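Local atomic coordinates of malonyl CoA reductase (malonate semialdehyde-forming) (Sulfolobus tokodaii, PDB entry 2EP5), a protein that probably reduces malonyl-CoA to malonate semialdehyde (3-oxopropanoate) with NADPH and belongs to the aspartate-semialdehyde dehydrogenase family. Residues Thr240-Met245 against Asp327-Gly332; Pro284-Asp289 against Gly305-Val310; Asp292-Ile297 against Val323-Asn328. One frame throughout, in Å; residues are numbered along the deposited sequence.

Contact 1 (Thr240-Met245 against Asp327-Gly332); sequences TRVGHM and DNLVRG
Asn328 lies flat against the imidazole of His244: its CB sits over the middle of the ring, 3.4 Å from the ring centroid and close to the ring normal, a CH-pi contact. The carboxamide continues this stack, its plane 17° from that of the ring, with Asn328 CG 3.7 Å from His244 CE1. The two side chains cross at about a right angle, and the amide carbon lies over the CE1 corner, OD1 and ND2 both projecting beyond the ring outline. With chi1 at 55°, CG of Asn328 is tucked between its own backbone N and carbonyl carbon, and from there OD1 reaches the main chain of the other segment. It accepts a hydrogen bond from Gly243 N at 2.8 Å, with an N-H...O angle of 155° and the donor tilted modestly from the carbonyl plane. ND2 is held in turn by Ser181 OG, and the two bonds together fix the rotation of the amide. This is the probable active site of the dehydrogenase: His244, at the start of strand 244-251, is the predicted proton acceptor, and its side chain comes within about 4 Å of that of Cys151, the predicted acyl-thioester nucleophile at the start of helix 151-160. Asn328 would thus be a second-shell group, probably helping to position the imidazole. NE2 of His244 is buried here without a hydrogen-bond partner in the model. Beside it, Val242 CG1 lies 3.4 Å from both Asp327 OD1 and Asn328 OD1, and 4.2 Å from Leu329 CG. The same Asp327 oxygen closes an Asx turn, accepting from Leu329 N at 2.8 Å, while Val330 N approaches from above the carboxylate plane at 3.3 Å. These bonds shape the loop that sets Asn328 against the imidazole face.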
loop_
_atom_site.group_PDB
_atom_site.type_symbol
_atom_site.label_atom_id
_atom_site.label_comp_id
_atom_site.label_asym_id
_atom_site.label_seq_id
_atom_site.Cartn_x
_atom_site.Cartn_y
_atom_site.Cartn_z
ATOM N N THR A 240 2.235 -7.366 3.078
ATOM C CA THR A 240 3.672 -7.304 3.281
ATOM C C THR A 240 4.306 -8.079 2.127
ATOM O O THR A 240 3.712 -9.032 1.630
ATOM C CB THR A 240 4.014 -7.969 4.634
ATOM O OG1 THR A 240 3.773 -7.028 5.689
ATOM C CG2 THR A 240 5.458 -8.445 4.674
ATOM N N ARG A 241 5.494 -7.675 1.689
ATOM C CA ARG A 241 6.134 -8.384 0.589
ATOM C C ARG A 241 6.841 -9.635 1.074
ATOM O O ARG A 241 6.550 -10.739 0.621
ATOM C CB ARG A 241 7.148 -7.495 -0.148
ATOM C CG ARG A 241 6.552 -6.261 -0.816
ATOM C CD ARG A 241 7.619 -5.450 -1.537
ATOM N NE ARG A 241 7.974 -6.063 -2.811
ATOM C CZ ARG A 241 7.334 -5.837 -3.953
ATOM N NH1 ARG A 241 6.310 -4.997 -3.983
ATOM N NH2 ARG A 241 7.704 -6.467 -5.062
ATOM N N VAL A 242 7.763 -9.462 2.008
ATOM C CA VAL A 242 8.522 -10.593 2.509
ATOM C C VAL A 242 8.627 -10.591 4.012
ATOM O O VAL A 242 8.809 -9.539 4.627
ATOM C CB VAL A 242 9.957 -10.586 1.938
ATOM C CG1 VAL A 242 10.686 -11.871 2.346
ATOM C CG2 VAL A 242 9.908 -10.421 0.418
ATOM N N GLY A 243 8.528 -11.780 4.603
ATOM C CA GLY A 243 8.640 -11.898 6.044
ATOM C C GLY A 243 7.372 -12.395 6.703
ATOM O O GLY A 243 6.300 -11.804 6.528
ATOM N N HIS A 244 7.495 -13.500 7.435
ATOM C CA HIS A 244 6.381 -14.096 8.160
ATOM C C HIS A 244 6.556 -13.819 9.645
ATOM O O HIS A 244 7.588 -14.150 10.239
ATOM C CB HIS A 244 6.333 -15.610 7.955
ATOM C CG HIS A 244 5.798 -16.025 6.622
ATOM N ND1 HIS A 244 5.270 -15.125 5.720
ATOM C CD2 HIS A 244 5.698 -17.244 6.042
ATOM C CE1 HIS A 244 4.865 -15.773 4.644
ATOM N NE2 HIS A 244 5.113 -17.060 4.814
ATOM N N MET A 245 5.546 -13.206 10.243
ATOM C CA MET A 245 5.594 -12.904 11.656
ATOM C C MET A 245 4.714 -13.910 12.394
ATOM O O MET A 245 3.725 -14.410 11.847
ATOM C CB MET A 245 5.105 -11.475 11.904
ATOM C CG MET A 245 5.063 -11.087 13.375
ATOM S SD MET A 245 5.031 -9.297 13.617
ATOM C CE MET A 245 6.588 -8.845 12.861
ATOM N N ASP A 327 12.578 -14.556 7.293
ATOM C CA ASP A 327 12.436 -14.394 5.850
ATOM C C ASP A 327 11.862 -15.727 5.357
ATOM O O ASP A 327 12.545 -16.757 5.400
ATOM C CB ASP A 327 13.808 -14.145 5.225
ATOM C CG ASP A 327 13.734 -13.819 3.743
ATOM O OD1 ASP A 327 12.867 -14.380 3.038
ATOM O OD2 ASP A 327 14.565 -13.008 3.279
ATOM N N ASN A 328 10.609 -15.709 4.911
ATOM C CA ASN A 328 9.944 -16.924 4.428
ATOM C C ASN A 328 10.575 -17.500 3.155
ATOM O O ASN A 328 10.405 -18.684 2.855
ATOM C CB ASN A 328 8.463 -16.637 4.167
ATOM C CG ASN A 328 8.264 -15.465 3.229
ATOM O OD1 ASN A 328 8.630 -14.330 3.554
ATOM N ND2 ASN A 328 7.701 -15.731 2.052
ATOM N N LEU A 329 11.294 -16.668 2.407
ATOM C CA LEU A 329 11.937 -17.113 1.168
ATOM C C LEU A 329 13.287 -17.798 1.385
ATOM O O LEU A 329 13.683 -18.684 0.620
ATOM C CB LEU A 329 12.140 -15.926 0.226
ATOM C CG LEU A 329 10.905 -15.186 -0.287
ATOM C CD1 LEU A 329 11.358 -14.105 -1.263
ATOM C CD2 LEU A 329 9.952 -16.165 -0.982
ATOM N N VAL A 330 13.988 -17.372 2.427
ATOM C CA VAL A 330 15.307 -17.897 2.751
ATOM C C VAL A 330 15.225 -18.949 3.859
ATOM O O VAL A 330 15.301 -20.155 3.601
ATOM C CB VAL A 330 16.239 -16.724 3.175
ATOM C CG1 VAL A 330 17.624 -17.228 3.511
ATOM C CG2 VAL A 330 16.314 -15.711 2.045
ATOM N N ARG A 331 15.071 -18.489 5.093
ATOM C CA ARG A 331 14.956 -19.392 6.228
ATOM C C ARG A 331 13.807 -20.366 5.980
ATOM O O ARG A 331 13.884 -21.540 6.337
ATOM C CB ARG A 331 14.653 -18.607 7.500
ATOM C CG ARG A 331 14.657 -19.466 8.748
ATOM C CD ARG A 331 16.088 -19.763 9.116
ATOM N NE ARG A 331 16.300 -21.144 9.504
ATOM C CZ ARG A 331 17.478 -21.628 9.871
ATOM N NH1 ARG A 331 18.540 -20.838 9.897
ATOM N NH2 ARG A 331 17.591 -22.899 10.221
ATOM N N GLY A 332 12.746 -19.862 5.360
ATOM C CA GLY A 332 11.578 -20.678 5.110
ATOM C C GLY A 332 11.566 -21.554 3.878
ATOM O O GLY A 332 10.613 -22.305 3.693
#

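Contact 2 (Pro284-Asp289 against Gly305-Val310); sequences PIIVRD and GMAVTV
Strands 285-287 and 308-310 run parallel, their short axes 4.6 Å apart at closest approach and 29° from each other in direction, and are joined by four backbone hydrogen bonds. The pair lies at one edge of the chain's mixed sheet in the dimerisation domain, where 285-287 is the outermost strand and 308-316 lies next to it; a crossover connection carrying helices 296-299 and 302-305 links the two parallel strands. Ile286 uses both N and O toward strand 308-310, straddling its bridge partner Thr309: its N donates to Val308 O, and its O accepts from Val310 N at 2.7 Å, nearly straight at 177°. Val308 N to Pro284 O and Arg288 N to Val310 O extend the pattern at the two ends, the former with its donor tilted 33° from the carbonyl plane. On one face Ile285, Val308 and Val310 form an apolar row. The two branches of Ile285 divide the work, CG1 lying 3.9 Å from Val308 CG2 and CG2 3.9 Å from Val310 CG2, with all three side chains pointing the same way. Helices 258-266 and 151-160 pack against this face, through Leu265 on Ile285 and through Ile155 and Met158 on Val308. The other face carries Ile286 and Thr309, both touching Ala302 of helix 302-305, and Ile286 CD1 extends back to Ala307 CB at 4.1 Å. The bent chain of Arg288 carries NH1 to a salt bridge with Glu290. Its aliphatic part crosses Thr309, whose CG2, anti to the backbone N, meets Arg288 CG at 3.6 Å.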
loop_
_atom_site.group_PDB
_atom_site.type_symbol
_atom_site.label_atom_id
_atom_site.label_comp_id
_atom_site.label_asym_id
_atom_site.label_seq_id
_atom_site.Cartn_x
_atom_site.Cartn_y
_atom_site.Cartn_z
ATOM N N PRO A 284 21.522 -18.102 14.641
ATOM C CA PRO A 284 20.218 -18.427 14.048
ATOM C C PRO A 284 19.028 -17.718 14.675
ATOM O O PRO A 284 17.986 -17.565 14.042
ATOM C CB PRO A 284 20.146 -19.944 14.184
ATOM C CG PRO A 284 20.936 -20.199 15.426
ATOM C CD PRO A 284 22.126 -19.296 15.256
ATOM N N ILE A 285 19.184 -17.286 15.919
ATOM C CA ILE A 285 18.118 -16.582 16.609
ATOM C C ILE A 285 18.651 -15.282 17.193
ATOM O O ILE A 285 19.627 -15.278 17.940
ATOM C CB ILE A 285 17.531 -17.426 17.759
ATOM C CG1 ILE A 285 16.999 -18.761 17.217
ATOM C CG2 ILE A 285 16.419 -16.641 18.449
ATOM C CD1 ILE A 285 16.586 -19.766 18.306
ATOM N N ILE A 286 18.015 -14.174 16.833
ATOM C CA ILE A 286 18.408 -12.865 17.337
ATOM C C ILE A 286 17.319 -12.368 18.282
ATOM O O ILE A 286 16.129 -12.428 17.953
ATOM C CB ILE A 286 18.546 -11.834 16.197
ATOM C CG1 ILE A 286 19.684 -12.232 15.262
ATOM C CG2 ILE A 286 18.778 -10.441 16.774
ATOM C CD1 ILE A 286 19.759 -11.380 13.996
ATOM N N VAL A 287 17.719 -11.886 19.454
ATOM C CA VAL A 287 16.754 -11.361 20.416
ATOM C C VAL A 287 16.853 -9.836 20.466
ATOM O O VAL A 287 17.940 -9.267 20.599
ATOM C CB VAL A 287 16.988 -11.947 21.828
ATOM C CG1 VAL A 287 16.030 -11.315 22.819
ATOM C CG2 VAL A 287 16.779 -13.460 21.807
ATOM N N ARG A 288 15.708 -9.179 20.341
ATOM C CA ARG A 288 15.649 -7.727 20.374
ATOM C C ARG A 288 15.055 -7.243 21.694
ATOM O O ARG A 288 14.032 -7.758 22.139
ATOM C CB ARG A 288 14.808 -7.228 19.201
ATOM C CG ARG A 288 15.576 -7.197 17.903
ATOM C CD ARG A 288 16.495 -6.004 17.914
ATOM N NE ARG A 288 17.787 -6.255 17.300
ATOM C CZ ARG A 288 18.769 -5.362 17.282
ATOM N NH1 ARG A 288 18.585 -4.174 17.849
ATOM N NH2 ARG A 288 19.931 -5.653 16.705
ATOM N N ASP A 289 15.701 -6.261 22.319
ATOM C CA ASP A 289 15.212 -5.724 23.582
ATOM C C ASP A 289 14.168 -4.628 23.382
ATOM O O ASP A 289 13.308 -4.424 24.240
ATOM C CB ASP A 289 16.364 -5.159 24.415
ATOM C CG ASP A 289 17.393 -6.207 24.786
ATOM O OD1 ASP A 289 16.999 -7.330 25.166
ATOM O OD2 ASP A 289 18.602 -5.900 24.711
ATOM N N GLY A 305 18.902 -13.361 5.811
ATOM C CA GLY A 305 17.582 -13.963 5.860
ATOM C C GLY A 305 17.574 -15.379 6.410
ATOM O O GLY A 305 16.589 -16.103 6.255
ATOM N N MET A 306 18.672 -15.777 7.046
ATOM C CA MET A 306 18.774 -17.110 7.626
ATOM C C MET A 306 18.548 -17.082 9.130
ATOM O O MET A 306 18.375 -18.122 9.761
ATOM C CB MET A 306 20.142 -17.731 7.327
ATOM C CG MET A 306 20.220 -18.381 5.961
ATOM S SD MET A 306 18.857 -19.543 5.740
ATOM C CE MET A 306 19.450 -20.937 6.687
ATOM N N ALA A 307 18.548 -15.887 9.701
ATOM C CA ALA A 307 18.340 -15.740 11.128
ATOM C C ALA A 307 16.928 -15.223 11.396
ATOM O O ALA A 307 16.398 -14.417 10.635
ATOM C CB ALA A 307 19.383 -14.774 11.712
ATOM N N VAL A 308 16.310 -15.711 12.463
ATOM C CA VAL A 308 14.976 -15.253 12.828
ATOM C C VAL A 308 15.148 -14.251 13.964
ATOM O O VAL A 308 16.087 -14.355 14.758
ATOM C CB VAL A 308 14.080 -16.406 13.320
ATOM C CG1 VAL A 308 13.908 -17.435 12.217
ATOM C CG2 VAL A 308 14.681 -17.026 14.571
ATOM N N THR A 309 14.254 -13.276 14.041
ATOM C CA THR A 309 14.353 -12.277 15.088
ATOM C C THR A 309 13.179 -12.410 16.046
ATOM O O THR A 309 12.025 -12.423 15.619
ATOM C CB THR A 309 14.368 -10.865 14.494
ATOM O OG1 THR A 309 15.403 -10.779 13.503
ATOM C CG2 THR A 309 14.617 -9.833 15.580
ATOM N N VAL A 310 13.492 -12.506 17.335
ATOM C CA VAL A 310 12.493 -12.644 18.387
ATOM C C VAL A 310 12.457 -11.383 19.246
ATOM O O VAL A 310 13.493 -10.772 19.519
ATOM C CB VAL A 310 12.810 -13.847 19.313
ATOM C CG1 VAL A 310 11.811 -13.911 20.439
ATOM C CG2 VAL A 310 12.787 -15.154 18.522
#

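Contact 3 (Asp292-Ile297 against Val323-Asn328); sequences DRPQPI and VVLGDN
Pro294 lays its ring across Val323 and Leu325, two residues of strand 319-326 that point to the same face of the sheet. Its CG comes 3.6 Å from Leu325 CB, and its CB lies only slightly farther from the same atom; the proline and leucine side chains pass each other in opposite directions, with the CB-CG edge of the ring against the base of the leucine. At the neighbouring corner of the ring, CD meets Val323 CG1 at 3.8 Å; that methyl stands anti to its backbone N (chi1 177°) and thereby lies against the proline. Pro294 CD is also 3.8 Å from Val323 O, which brings the ring down onto the strand backbone between the two side chains. A cis peptide bond precedes Pro294 and turns the chain sharply here. Farther along, Leu325 CD1 touches Pro296 CA at 4.2 Å, which extends the apolar patch to the first turn of helix 296-299. No hydrogen bond joins the two segments, and the contact is largely apolar, its polar share limited to backbone carbonyl groups. A hydrogen bond forms instead within 292-297: Gln295 NE2 donates to Asp292 O at 2.9 Å, with the acceptor close to the plane of the amide, while Gln295 OE1 accepts from Asn196 of the second subunit. The side-chain amide therefore ties the turn together and reaches a neighbouring subunit, consistent with the family's dimerisation domain. Gln295 occupies the N-cap position of helix 296-299. Segment 292-297 lies over the face of the mixed sheet that bears Val323 and Leu325: Pro294 also touches Thr309 of strand 308-316, Pro296 packs on Met245 of strand 244-251, and strand 319-326 runs between these two neighbours.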
loop_
_atom_site.group_PDB
_atom_site.type_symbol
_atom_site.label_atom_id
_atom_site.label_comp_id
_atom_site.label_asym_id
_atom_site.label_seq_id
_atom_site.Cartn_x
_atom_site.Cartn_y
_atom_site.Cartn_z
ATOM N N ASP A 292 9.324 -2.456 20.213
ATOM C CA ASP A 292 8.647 -2.375 18.916
ATOM C C ASP A 292 9.326 -3.204 17.829
ATOM O O ASP A 292 9.256 -2.872 16.644
ATOM C CB ASP A 292 8.541 -0.917 18.465
ATOM C CG ASP A 292 9.883 -0.317 18.125
ATOM O OD1 ASP A 292 10.913 -0.866 18.581
ATOM O OD2 ASP A 292 9.904 0.711 17.412
ATOM N N ARG A 293 9.977 -4.287 18.247
ATOM C CA ARG A 293 10.667 -5.182 17.331
ATOM C C ARG A 293 10.226 -6.620 17.621
ATOM O O ARG A 293 9.803 -6.930 18.741
ATOM C CB ARG A 293 12.180 -5.036 17.508
ATOM C CG ARG A 293 12.685 -3.627 17.244
ATOM C CD ARG A 293 12.738 -3.285 15.754
ATOM N NE ARG A 293 13.872 -3.929 15.094
ATOM C CZ ARG A 293 15.147 -3.673 15.384
ATOM N NH1 ARG A 293 15.447 -2.782 16.318
ATOM N NH2 ARG A 293 16.123 -4.314 14.750
ATOM N N PRO A 294 10.329 -7.522 16.624
ATOM C CA PRO A 294 10.829 -7.291 15.263
ATOM C C PRO A 294 9.826 -6.659 14.303
ATOM O O PRO A 294 8.618 -6.669 14.541
ATOM C CB PRO A 294 11.211 -8.685 14.809
ATOM C CG PRO A 294 10.068 -9.501 15.391
ATOM C CD PRO A 294 9.937 -8.936 16.798
ATOM N N GLN A 295 10.354 -6.112 13.213
ATOM C CA GLN A 295 9.553 -5.492 12.168
ATOM C C GLN A 295 10.106 -5.946 10.821
ATOM O O GLN A 295 11.312 -5.924 10.596
ATOM C CB GLN A 295 9.640 -3.964 12.233
ATOM C CG GLN A 295 8.851 -3.297 13.338
ATOM C CD GLN A 295 8.960 -1.788 13.256
ATOM O OE1 GLN A 295 8.732 -1.206 12.201
ATOM N NE2 GLN A 295 9.314 -1.147 14.369
ATOM N N PRO A 296 9.223 -6.372 9.912
ATOM C CA PRO A 296 9.629 -6.826 8.583
ATOM C C PRO A 296 10.670 -5.943 7.882
ATOM O O PRO A 296 11.737 -6.426 7.504
ATOM C CB PRO A 296 8.308 -6.860 7.831
ATOM C CG PRO A 296 7.378 -7.356 8.882
ATOM C CD PRO A 296 7.770 -6.538 10.097
ATOM N N ILE A 297 10.372 -4.651 7.721
ATOM C CA ILE A 297 11.292 -3.756 7.018
ATOM C C ILE A 297 12.651 -3.535 7.675
ATOM O O ILE A 297 13.575 -3.048 7.028
ATOM C CB ILE A 297 10.650 -2.367 6.732
ATOM C CG1 ILE A 297 10.367 -1.620 8.034
ATOM C CG2 ILE A 297 9.372 -2.549 5.941
ATOM C CD1 ILE A 297 9.810 -0.216 7.818
ATOM N N VAL A 323 7.293 -12.799 20.058
ATOM C CA VAL A 323 7.061 -12.490 18.649
ATOM C C VAL A 323 8.325 -12.838 17.866
ATOM O O VAL A 323 9.431 -12.412 18.212
ATOM C CB VAL A 323 6.736 -10.982 18.435
ATOM C CG1 VAL A 323 6.567 -10.691 16.951
ATOM C CG2 VAL A 323 5.451 -10.603 19.192
ATOM N N VAL A 324 8.155 -13.624 16.810
ATOM C CA VAL A 324 9.279 -14.036 15.986
ATOM C C VAL A 324 9.043 -13.632 14.534
ATOM O O VAL A 324 7.907 -13.593 14.059
ATOM C CB VAL A 324 9.483 -15.558 16.065
ATOM C CG1 VAL A 324 8.243 -16.270 15.538
ATOM C CG2 VAL A 324 10.722 -15.965 15.279
ATOM N N LEU A 325 10.127 -13.330 13.835
ATOM C CA LEU A 325 10.048 -12.919 12.445
ATOM C C LEU A 325 11.147 -13.623 11.669
ATOM O O LEU A 325 12.239 -13.839 12.186
ATOM C CB LEU A 325 10.218 -11.403 12.352
ATOM C CG LEU A 325 9.991 -10.620 11.040
ATOM C CD1 LEU A 325 11.314 -10.208 10.440
ATOM C CD2 LEU A 325 9.165 -11.435 10.061
ATOM N N GLY A 326 10.843 -13.996 10.433
ATOM C CA GLY A 326 11.821 -14.657 9.593
ATOM C C GLY A 326 11.541 -14.436 8.116
ATOM O O GLY A 326 10.411 -14.141 7.726
ATOM N N ASP A 327 12.578 -14.556 7.293
ATOM C CA ASP A 327 12.436 -14.394 5.850
ATOM C C ASP A 327 11.862 -15.727 5.357
ATOM O O ASP A 327 12.545 -16.757 5.400
ATOM C CB ASP A 327 13.808 -14.145 5.225
ATOM C CG ASP A 327 13.734 -13.819 3.743
ATOM O OD1 ASP A 327 12.867 -14.380 3.038
ATOM O OD2 ASP A 327 14.565 -13.008 3.279
ATOM N N ASN A 328 10.609 -15.709 4.911
ATOM C CA ASN A 328 9.944 -16.924 4.428
ATOM C C ASN A 328 10.575 -17.500 3.155
ATOM O O ASN A 328 10.405 -18.684 2.855
ATOM C CB ASN A 328 8.463 -16.637 4.167
ATOM C CG ASN A 328 8.264 -15.465 3.229
ATOM O OD1 ASN A 328 8.630 -14.330 3.554
ATOM N ND2 ASN A 328 7.701 -15.731 2.052
#

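Overall arrangement
All three contacts belong to the dimerisation domain and its mixed sheet, in which strands 244-251, 319-326, 308-316 and 285-287 follow one another in that order. Along the chain, 240-245 comes first and 327-332 last, with both segments of contact 2 between them; contacts 2 and 3 alternate, and contacts 1 and 3 share Asp327 and Asn328. The centres of contacts 2 and 3 are about 8 Å apart, those of 1 and 3 about 9 Å, and those of 1 and 2 about 13 Å. Strand 319-326 lies between 244-251, which begins at the predicted catalytic His244, and 308-316 of contact 2, while contacts 1 and 3 both touch the second subunit.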